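Local coordinates for protein N-acetylglucosamine-6-phosphate deacetylase (Thermotoga maritima, PDB 1O12) that probably removes the acetyl group from N-acetylglucosamine-6-phosphate, as a metal-dependent hydrolase of the NagA family that holds one divalent metal cation per subunit, at residues Ser153-Pro158 against Leu175-Arg180; Asn313-Thr318 against Thr323-Val328. All blocks are in the same frame, centred on the assembly; numbering follows the deposited sequence.

Contact 1 (Ser153-Pro158 against Leu175-Arg180)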
ATOM      1  N   SER A 153      15.278 -30.856  14.928  1.00 43.90           N
ATOM      2  CA  SER A 153      16.355 -31.112  15.887  1.00 43.56           C
ATOM      3  C   SER A 153      17.764 -30.773  15.404  1.00 42.58           C
ATOM      4  O   SER A 153      18.694 -30.750  16.196  1.00 42.85           O
ATOM      5  CB  SER A 153      16.327 -32.582  16.350  1.00 43.48           C
ATOM      6  OG  SER A 153      16.996 -33.441  15.436  1.00 42.50           O
ATOM      7  N   GLU A 154      17.936 -30.534  14.114  1.00 42.48           N
ATOM      8  CA  GLU A 154      19.252 -30.185  13.603  1.00 42.97           C
ATOM      9  C   GLU A 154      19.418 -28.667  13.421  1.00 42.55           C
ATOM     10  O   GLU A 154      20.499 -28.201  13.080  1.00 43.25           O
ATOM     11  CB  GLU A 154      19.506 -30.875  12.263  1.00 45.51           C
ATOM     12  CG  GLU A 154      19.520 -32.386  12.317  1.00 47.52           C
ATOM     13  CD  GLU A 154      20.596 -32.920  13.228  1.00 50.02           C
ATOM     14  OE1 GLU A 154      20.305 -33.887  13.948  1.00 51.52           O
ATOM     15  OE2 GLU A 154      21.734 -32.391  13.224  1.00 52.31           O
ATOM     16  N   ILE A 155      18.367 -27.892  13.669  1.00 41.60           N
ATOM     17  CA  ILE A 155      18.440 -26.443  13.482  1.00 40.33           C
ATOM     18  C   ILE A 155      18.653 -25.699  14.786  1.00 40.89           C
ATOM     19  O   ILE A 155      17.762 -25.647  15.633  1.00 41.28           O
ATOM     20  CB  ILE A 155      17.160 -25.901  12.826  1.00 37.84           C
ATOM     21  CG1 ILE A 155      16.923 -26.607  11.488  1.00 37.57           C
ATOM     22  CG2 ILE A 155      17.273 -24.419  12.640  1.00 33.36           C
ATOM     23  CD1 ILE A 155      15.587 -26.232  10.794  1.00 37.20           C
ATOM     24  N   ASP A 156      19.830 -25.099  14.920  1.00 40.25           N
ATOM     25  CA  ASP A 156      20.182 -24.365  16.120  1.00 40.75           C
ATOM     26  C   ASP A 156      21.438 -23.542  15.797  1.00 40.15           C
ATOM     27  O   ASP A 156      21.895 -23.507  14.649  1.00 39.37           O
ATOM     28  CB  ASP A 156      20.466 -25.368  17.260  1.00 43.40           C
ATOM     29  CG  ASP A 156      20.395 -24.731  18.660  1.00 46.34           C
ATOM     30  OD1 ASP A 156      20.355 -25.507  19.652  1.00 48.69           O
ATOM     31  OD2 ASP A 156      20.386 -23.477  18.775  1.00 46.24           O
ATOM     32  N   SER A 157      22.007 -22.894  16.810  1.00 39.20           N
ATOM     33  CA  SER A 157      23.197 -22.083  16.596  1.00 36.81           C
ATOM     34  C   SER A 157      24.119 -22.955  15.778  1.00 35.71           C
ATOM     35  O   SER A 157      24.283 -24.133  16.086  1.00 37.39           O
ATOM     36  CB  SER A 157      23.832 -21.710  17.939  1.00 35.62           C
ATOM     37  OG  SER A 157      24.637 -20.554  17.810  1.00 32.95           O
ATOM     38  N   PRO A 158      24.784 -22.385  14.762  1.00 34.81           N
ATOM     39  CA  PRO A 158      24.715 -20.975  14.365  1.00 35.08           C
ATOM     40  C   PRO A 158      23.606 -20.486  13.409  1.00 33.96           C
ATOM     41  O   PRO A 158      23.786 -19.496  12.711  1.00 33.36           O
ATOM     42  CB  PRO A 158      26.112 -20.719  13.809  1.00 34.30           C
ATOM     43  CG  PRO A 158      26.398 -21.989  13.096  1.00 35.21           C
ATOM     44  CD  PRO A 158      25.889 -23.067  14.065  1.00 33.44           C
ATOM     45  N   LEU A 175       7.921 -22.554  15.038  1.00 39.06           N
ATOM     46  CA  LEU A 175       7.827 -21.605  16.133  1.00 39.31           C
ATOM     47  C   LEU A 175       8.693 -22.016  17.305  1.00 39.44           C
ATOM     48  O   LEU A 175       9.020 -21.201  18.170  1.00 41.22           O
ATOM     49  CB  LEU A 175       6.397 -21.481  16.607  1.00 38.23           C
ATOM     50  CG  LEU A 175       5.515 -20.861  15.550  1.00 38.28           C
ATOM     51  CD1 LEU A 175       4.062 -21.045  15.940  1.00 38.76           C
ATOM     52  CD2 LEU A 175       5.888 -19.398  15.419  1.00 38.18           C
ATOM     53  N   ARG A 176       9.069 -23.278  17.357  1.00 37.98           N
ATOM     54  CA  ARG A 176       9.880 -23.669  18.474  1.00 38.46           C
ATOM     55  C   ARG A 176      11.300 -23.194  18.347  1.00 39.03           C
ATOM     56  O   ARG A 176      12.065 -23.293  19.301  1.00 39.14           O
ATOM     57  CB  ARG A 176       9.818 -25.169  18.651  1.00 39.71           C
ATOM     58  CG  ARG A 176       8.491 -25.571  19.249  1.00 42.30           C
ATOM     59  CD  ARG A 176       8.266 -27.029  19.099  1.00 46.53           C
ATOM     60  NE  ARG A 176       9.394 -27.759  19.665  1.00 46.08           N
ATOM     61  CZ  ARG A 176       9.631 -29.028  19.389  1.00 45.50           C
ATOM     62  NH1 ARG A 176       8.815 -29.677  18.567  1.00 44.82           N
ATOM     63  NH2 ARG A 176      10.685 -29.634  19.916  1.00 47.10           N
ATOM     64  N   LEU A 177      11.641 -22.640  17.183  1.00 38.56           N
ATOM     65  CA  LEU A 177      13.000 -22.172  16.924  1.00 37.51           C
ATOM     66  C   LEU A 177      13.318 -20.819  17.503  1.00 37.14           C
ATOM     67  O   LEU A 177      14.471 -20.549  17.826  1.00 35.60           O
ATOM     68  CB  LEU A 177      13.282 -22.119  15.427  1.00 36.58           C
ATOM     69  CG  LEU A 177      13.186 -23.474  14.721  1.00 36.89           C
ATOM     70  CD1 LEU A 177      13.511 -23.297  13.227  1.00 36.07           C
ATOM     71  CD2 LEU A 177      14.145 -24.446  15.375  1.00 34.84           C
ATOM     72  N   VAL A 178      12.306 -19.972  17.646  1.00 36.86           N
ATOM     73  CA  VAL A 178      12.550 -18.640  18.164  1.00 37.71           C
ATOM     74  C   VAL A 178      13.261 -18.636  19.510  1.00 39.17           C
ATOM     75  O   VAL A 178      14.090 -17.758  19.774  1.00 40.12           O
ATOM     76  CB  VAL A 178      11.246 -17.836  18.248  1.00 37.99           C
ATOM     77  CG1 VAL A 178      11.506 -16.435  18.835  1.00 35.35           C
ATOM     78  CG2 VAL A 178      10.653 -17.708  16.846  1.00 37.53           C
ATOM     79  N   LYS A 179      12.967 -19.616  20.357  1.00 40.33           N
ATOM     80  CA  LYS A 179      13.608 -19.674  21.673  1.00 41.80           C
ATOM     81  C   LYS A 179      15.080 -20.040  21.523  1.00 41.99           C
ATOM     82  O   LYS A 179      15.823 -19.982  22.487  1.00 41.47           O
ATOM     83  CB  LYS A 179      12.905 -20.694  22.597  1.00 43.96           C
ATOM     84  CG  LYS A 179      13.087 -22.153  22.156  1.00 47.84           C
ATOM     85  CD  LYS A 179      12.125 -23.162  22.822  1.00 49.57           C
ATOM     86  CE  LYS A 179      12.322 -24.580  22.194  1.00 52.12           C
ATOM     87  NZ  LYS A 179      11.316 -25.640  22.609  1.00 52.83           N
ATOM     88  N   ARG A 180      15.500 -20.405  20.309  1.00 42.45           N
ATOM     89  CA  ARG A 180      16.895 -20.772  20.056  1.00 40.97           C
ATOM     90  C   ARG A 180      17.707 -19.625  19.443  1.00 40.51           C
ATOM     91  O   ARG A 180      18.792 -19.843  18.868  1.00 39.01           O
ATOM     92  CB  ARG A 180      16.965 -21.992  19.144  1.00 41.49           C
ATOM     93  CG  ARG A 180      16.116 -23.126  19.620  1.00 42.54           C
ATOM     94  CD  ARG A 180      16.188 -24.308  18.682  1.00 43.14           C
ATOM     95  NE  ARG A 180      15.096 -25.221  18.983  1.00 45.06           N
ATOM     96  CZ  ARG A 180      14.937 -26.412  18.426  1.00 45.10           C
ATOM     97  NH1 ARG A 180      15.806 -26.853  17.525  1.00 43.74           N
ATOM     98  NH2 ARG A 180      13.902 -27.157  18.782  1.00 45.47           N
TER

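Contact 2 (Asn313-Thr318 against Thr323-Val328)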
ATOM      1  N   ASN A 313      21.206   3.328  -3.917  1.00 32.94           N
ATOM      2  CA  ASN A 313      19.974   3.182  -4.667  1.00 33.82           C
ATOM      3  C   ASN A 313      18.799   3.603  -3.837  1.00 34.94           C
ATOM      4  O   ASN A 313      18.017   4.464  -4.251  1.00 37.90           O
ATOM      5  CB  ASN A 313      19.752   1.730  -5.158  1.00 35.08           C
ATOM      6  CG  ASN A 313      20.621   1.361  -6.360  1.00 34.35           C
ATOM      7  OD1 ASN A 313      21.154   2.223  -7.057  1.00 34.60           O
ATOM      8  ND2 ASN A 313      20.752   0.071  -6.612  1.00 35.48           N
ATOM      9  N   PHE A 314      18.677   3.006  -2.656  1.00 35.10           N
ATOM     10  CA  PHE A 314      17.569   3.304  -1.772  1.00 34.10           C
ATOM     11  C   PHE A 314      17.470   4.778  -1.526  1.00 34.50           C
ATOM     12  O   PHE A 314      16.387   5.354  -1.591  1.00 33.96           O
ATOM     13  CB  PHE A 314      17.718   2.602  -0.432  1.00 33.32           C
ATOM     14  CG  PHE A 314      16.509   2.737   0.426  1.00 32.92           C
ATOM     15  CD1 PHE A 314      16.387   3.803   1.318  1.00 33.21           C
ATOM     16  CD2 PHE A 314      15.457   1.823   0.301  1.00 32.16           C
ATOM     17  CE1 PHE A 314      15.234   3.963   2.089  1.00 32.19           C
ATOM     18  CE2 PHE A 314      14.301   1.958   1.053  1.00 30.94           C
ATOM     19  CZ  PHE A 314      14.186   3.032   1.954  1.00 33.51           C
ATOM     20  N   ARG A 315      18.613   5.386  -1.233  1.00 35.72           N
ATOM     21  CA  ARG A 315      18.661   6.806  -0.981  1.00 35.88           C
ATOM     22  C   ARG A 315      18.166   7.614  -2.178  1.00 36.90           C
ATOM     23  O   ARG A 315      17.476   8.613  -2.014  1.00 36.12           O
ATOM     24  CB  ARG A 315      20.080   7.240  -0.656  1.00 37.15           C
ATOM     25  CG  ARG A 315      20.158   8.719  -0.338  1.00 38.37           C
ATOM     26  CD  ARG A 315      21.540   9.250  -0.564  1.00 40.42           C
ATOM     27  NE  ARG A 315      21.777  10.417   0.265  1.00 42.75           N
ATOM     28  CZ  ARG A 315      22.866  11.178   0.209  1.00 44.69           C
ATOM     29  NH1 ARG A 315      23.830  10.890  -0.655  1.00 46.44           N
ATOM     30  NH2 ARG A 315      22.997  12.227   1.030  1.00 45.20           N
ATOM     31  N   LYS A 316      18.517   7.182  -3.386  1.00 37.59           N
ATOM     32  CA  LYS A 316      18.111   7.908  -4.573  1.00 38.78           C
ATOM     33  C   LYS A 316      16.639   7.691  -4.903  1.00 39.12           C
ATOM     34  O   LYS A 316      15.941   8.624  -5.296  1.00 38.71           O
ATOM     35  CB  LYS A 316      18.963   7.473  -5.760  1.00 42.52           C
ATOM     36  CG  LYS A 316      18.615   8.154  -7.081  1.00 47.13           C
ATOM     37  CD  LYS A 316      19.177   7.335  -8.237  1.00 51.89           C
ATOM     38  CE  LYS A 316      20.609   6.824  -7.921  1.00 53.46           C
ATOM     39  NZ  LYS A 316      20.781   5.319  -8.040  1.00 51.74           N
ATOM     40  N   PHE A 317      16.175   6.455  -4.754  1.00 37.31           N
ATOM     41  CA  PHE A 317      14.793   6.144  -5.057  1.00 37.07           C
ATOM     42  C   PHE A 317      13.819   6.905  -4.168  1.00 37.68           C
ATOM     43  O   PHE A 317      12.804   7.416  -4.646  1.00 38.77           O
ATOM     44  CB  PHE A 317      14.543   4.637  -4.906  1.00 36.42           C
ATOM     45  CG  PHE A 317      15.261   3.785  -5.925  1.00 36.87           C
ATOM     46  CD1 PHE A 317      15.350   2.414  -5.751  1.00 37.04           C
ATOM     47  CD2 PHE A 317      15.822   4.355  -7.078  1.00 37.69           C
ATOM     48  CE1 PHE A 317      15.987   1.600  -6.714  1.00 38.60           C
ATOM     49  CE2 PHE A 317      16.458   3.570  -8.041  1.00 36.22           C
ATOM     50  CZ  PHE A 317      16.541   2.182  -7.862  1.00 37.25           C
ATOM     51  N   THR A 318      14.154   7.019  -2.885  1.00 36.06           N
ATOM     52  CA  THR A 318      13.266   7.643  -1.927  1.00 35.27           C
ATOM     53  C   THR A 318      13.550   9.079  -1.529  1.00 35.99           C
ATOM     54  O   THR A 318      12.643   9.799  -1.132  1.00 36.25           O
ATOM     55  CB  THR A 318      13.212   6.822  -0.605  1.00 35.85           C
ATOM     56  OG1 THR A 318      14.414   7.041   0.154  1.00 35.26           O
ATOM     57  CG2 THR A 318      13.062   5.334  -0.898  1.00 34.29           C
ATOM     58  N   THR A 323      19.852   9.661   8.137  1.00 30.33           N
ATOM     59  CA  THR A 323      19.399   9.068   9.391  1.00 30.94           C
ATOM     60  C   THR A 323      18.455   7.885   9.113  1.00 32.36           C
ATOM     61  O   THR A 323      18.479   6.892   9.823  1.00 34.04           O
ATOM     62  CB  THR A 323      18.625  10.065  10.256  1.00 30.31           C
ATOM     63  OG1 THR A 323      19.532  11.013  10.837  1.00 29.03           O
ATOM     64  CG2 THR A 323      17.884   9.331  11.334  1.00 27.48           C
ATOM     65  N   GLU A 324      17.618   7.993   8.091  1.00 31.07           N
ATOM     66  CA  GLU A 324      16.705   6.913   7.766  1.00 32.12           C
ATOM     67  C   GLU A 324      17.414   5.739   7.106  1.00 32.96           C
ATOM     68  O   GLU A 324      16.979   4.584   7.252  1.00 33.53           O
ATOM     69  CB  GLU A 324      15.610   7.405   6.823  1.00 34.18           C
ATOM     70  CG  GLU A 324      14.596   8.345   7.447  1.00 33.91           C
ATOM     71  CD  GLU A 324      13.845   9.080   6.369  1.00 35.94           C
ATOM     72  OE1 GLU A 324      14.505   9.873   5.672  1.00 36.95           O
ATOM     73  OE2 GLU A 324      12.622   8.860   6.194  1.00 34.21           O
ATOM     74  N   LEU A 325      18.479   6.050   6.364  1.00 32.76           N
ATOM     75  CA  LEU A 325      19.279   5.054   5.678  1.00 32.84           C
ATOM     76  C   LEU A 325      20.006   4.202   6.699  1.00 32.54           C
ATOM     77  O   LEU A 325      20.325   3.053   6.419  1.00 32.79           O
ATOM     78  CB  LEU A 325      20.317   5.699   4.778  1.00 35.44           C
ATOM     79  CG  LEU A 325      19.977   5.969   3.317  1.00 37.35           C
ATOM     80  CD1 LEU A 325      21.218   6.599   2.653  1.00 37.77           C
ATOM     81  CD2 LEU A 325      19.565   4.685   2.619  1.00 34.65           C
ATOM     82  N   ALA A 326      20.280   4.766   7.869  1.00 29.97           N
ATOM     83  CA  ALA A 326      20.937   4.002   8.913  1.00 30.88           C
ATOM     84  C   ALA A 326      19.986   2.932   9.458  1.00 30.69           C
ATOM     85  O   ALA A 326      20.415   1.843   9.874  1.00 31.23           O
ATOM     86  CB  ALA A 326      21.380   4.914  10.045  1.00 29.52           C
ATOM     87  N   LYS A 327      18.690   3.229   9.458  1.00 30.48           N
ATOM     88  CA  LYS A 327      17.745   2.266   9.995  1.00 29.94           C
ATOM     89  C   LYS A 327      17.601   1.099   9.047  1.00 28.97           C
ATOM     90  O   LYS A 327      17.654  -0.053   9.463  1.00 27.14           O
ATOM     91  CB  LYS A 327      16.403   2.919  10.231  1.00 30.58           C
ATOM     92  CG  LYS A 327      16.452   4.044  11.231  1.00 32.70           C
ATOM     93  CD  LYS A 327      15.048   4.595  11.423  1.00 32.99           C
ATOM     94  CE  LYS A 327      14.975   5.551  12.580  1.00 34.20           C
ATOM     95  NZ  LYS A 327      13.543   5.833  12.885  1.00 38.20           N
ATOM     96  N   VAL A 328      17.454   1.413   7.761  1.00 28.69           N
ATOM     97  CA  VAL A 328      17.295   0.384   6.761  1.00 27.61           C
ATOM     98  C   VAL A 328      18.573  -0.376   6.443  1.00 26.05           C
ATOM     99  O   VAL A 328      18.512  -1.522   6.008  1.00 24.48           O
ATOM    100  CB  VAL A 328      16.703   0.958   5.443  1.00 30.22           C
ATOM    101  CG1 VAL A 328      15.402   1.684   5.752  1.00 30.27           C
ATOM    102  CG2 VAL A 328      17.710   1.888   4.721  1.00 29.62           C
TER

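Contact 1 (Ser153-Pro158 against Leu175-Arg180)
Arg180 reaches across to the backbone of Ile155 and donates a hydrogen bond from NH1 to the carbonyl O, 3.0 Å long. The N-H...O angle of 144° makes the bond somewhat bent. The oxygen lies near the edge of the guanidinium, a little out of its plane, while NH1 itself stands 22° off the carbonyl plane. With CG of Arg180 anti to its carbonyl carbon (chi1 -51°) and the chain extended from CG to NE, the side chain runs alongside the 153-158 loop as a nearly straight rod. Its CD passes 3.7 Å from Ile155 O, so the aliphatic part and the NH1 end border the same oxygen. Leu177 CD2 lies over one face of the guanidinium, 3.5 Å above the plane and nearer its edge than its centre. The same leucine meets Ile155 with its other methyl, CD1, 4.0 Å from Ile155 CG2, the two side chains nearly perpendicular. Ile155 also packs on Tyr130 and Ile182, and Leu177 on Leu152. Asp156 comes across Arg180 at the other end of the rod, OD2 standing 3.7 Å from Arg180 CB. That carboxylate oxygen instead accepts the backbone N-H of Ser157 from above its plane. The contact joins the loop leading into strand 159-164 to the turn leading into strand 183-186, neighbouring parallel strands of the amidohydrolase barrel. Arg180 NH1 also bonds Leu152 O, at the end of helix 149-152, so two main-chain carbonyls hold one nitrogen. Asp156 OD1 remains 5.2 Å from Arg180 NH1: its charge may favour the arginine electrostatically, but the direct grip on the loop is charged donor to neutral carbonyl, not a salt bridge.

Contact 2 (Asn313-Thr318 against Thr323-Val328)
Phe314 and Leu325 meet between two consecutive helices of the amidohydrolase TIM-barrel domain, 307-318 and 322-336, joined by a short turn. The segment axes approach to 10.6 Å, with 129° between their N-to-C directions. Phe314 carries its CG anti to the backbone N (chi1 -172°), which swings the ring out to the second helix. Leu325 runs antiparallel to it, side by side, and touches CD1 of the ring obliquely with its CD2 methyl, 3.5 Å away. Val328 CG2 sits over one face of the same ring, 4.1 Å above its plane and nearer the ring's edge than its centre; this methyl occupies the position between the backbone N and the carbonyl carbon of its own residue. Thr318 CG2 lies against the opposite face, so the phenyl is sandwiched between methyl groups of the two helices. The two branches of Leu325 divide their work: while CD2 serves Phe314, CD1 packs on the aliphatic stem of Arg315, 3.6 Å from its CB, the leucine lying roughly perpendicular to the arginine. No hydrogen bond links the segments; the touching side-chain groups are hydrocarbon. Phe314 and Val328 both continue onto Ile262 and Leu264 of strand 262-265, which places this packing between the helices and the strand. At the C-terminal end of helix 307-318, Phe314 O is held by two donors from opposite faces of its carbonyl plane: Thr318 N and Thr318 OG1, each 3.1 Å away.

Overall arrangement
Both contacts belong to the amidohydrolase domain, but they are separate parts of it, lying on opposite sides of the chain's centre with their own centres 32 Å apart. Their nearest atoms remain about 20 Å from each other, and contact 1 is complete in the sequence before contact 2 begins. In contact 1 the side chain of Ile155 is about 11 Å from that of Glu127, which binds the iron with His188 and His209. In contact 2 the Phe314 side chain is about 12 Å from that of His244, a predicted substrate-binding residue. Neither contact supplies a metal ligand or a predicted substrate-binding residue; both are packing set back from the site.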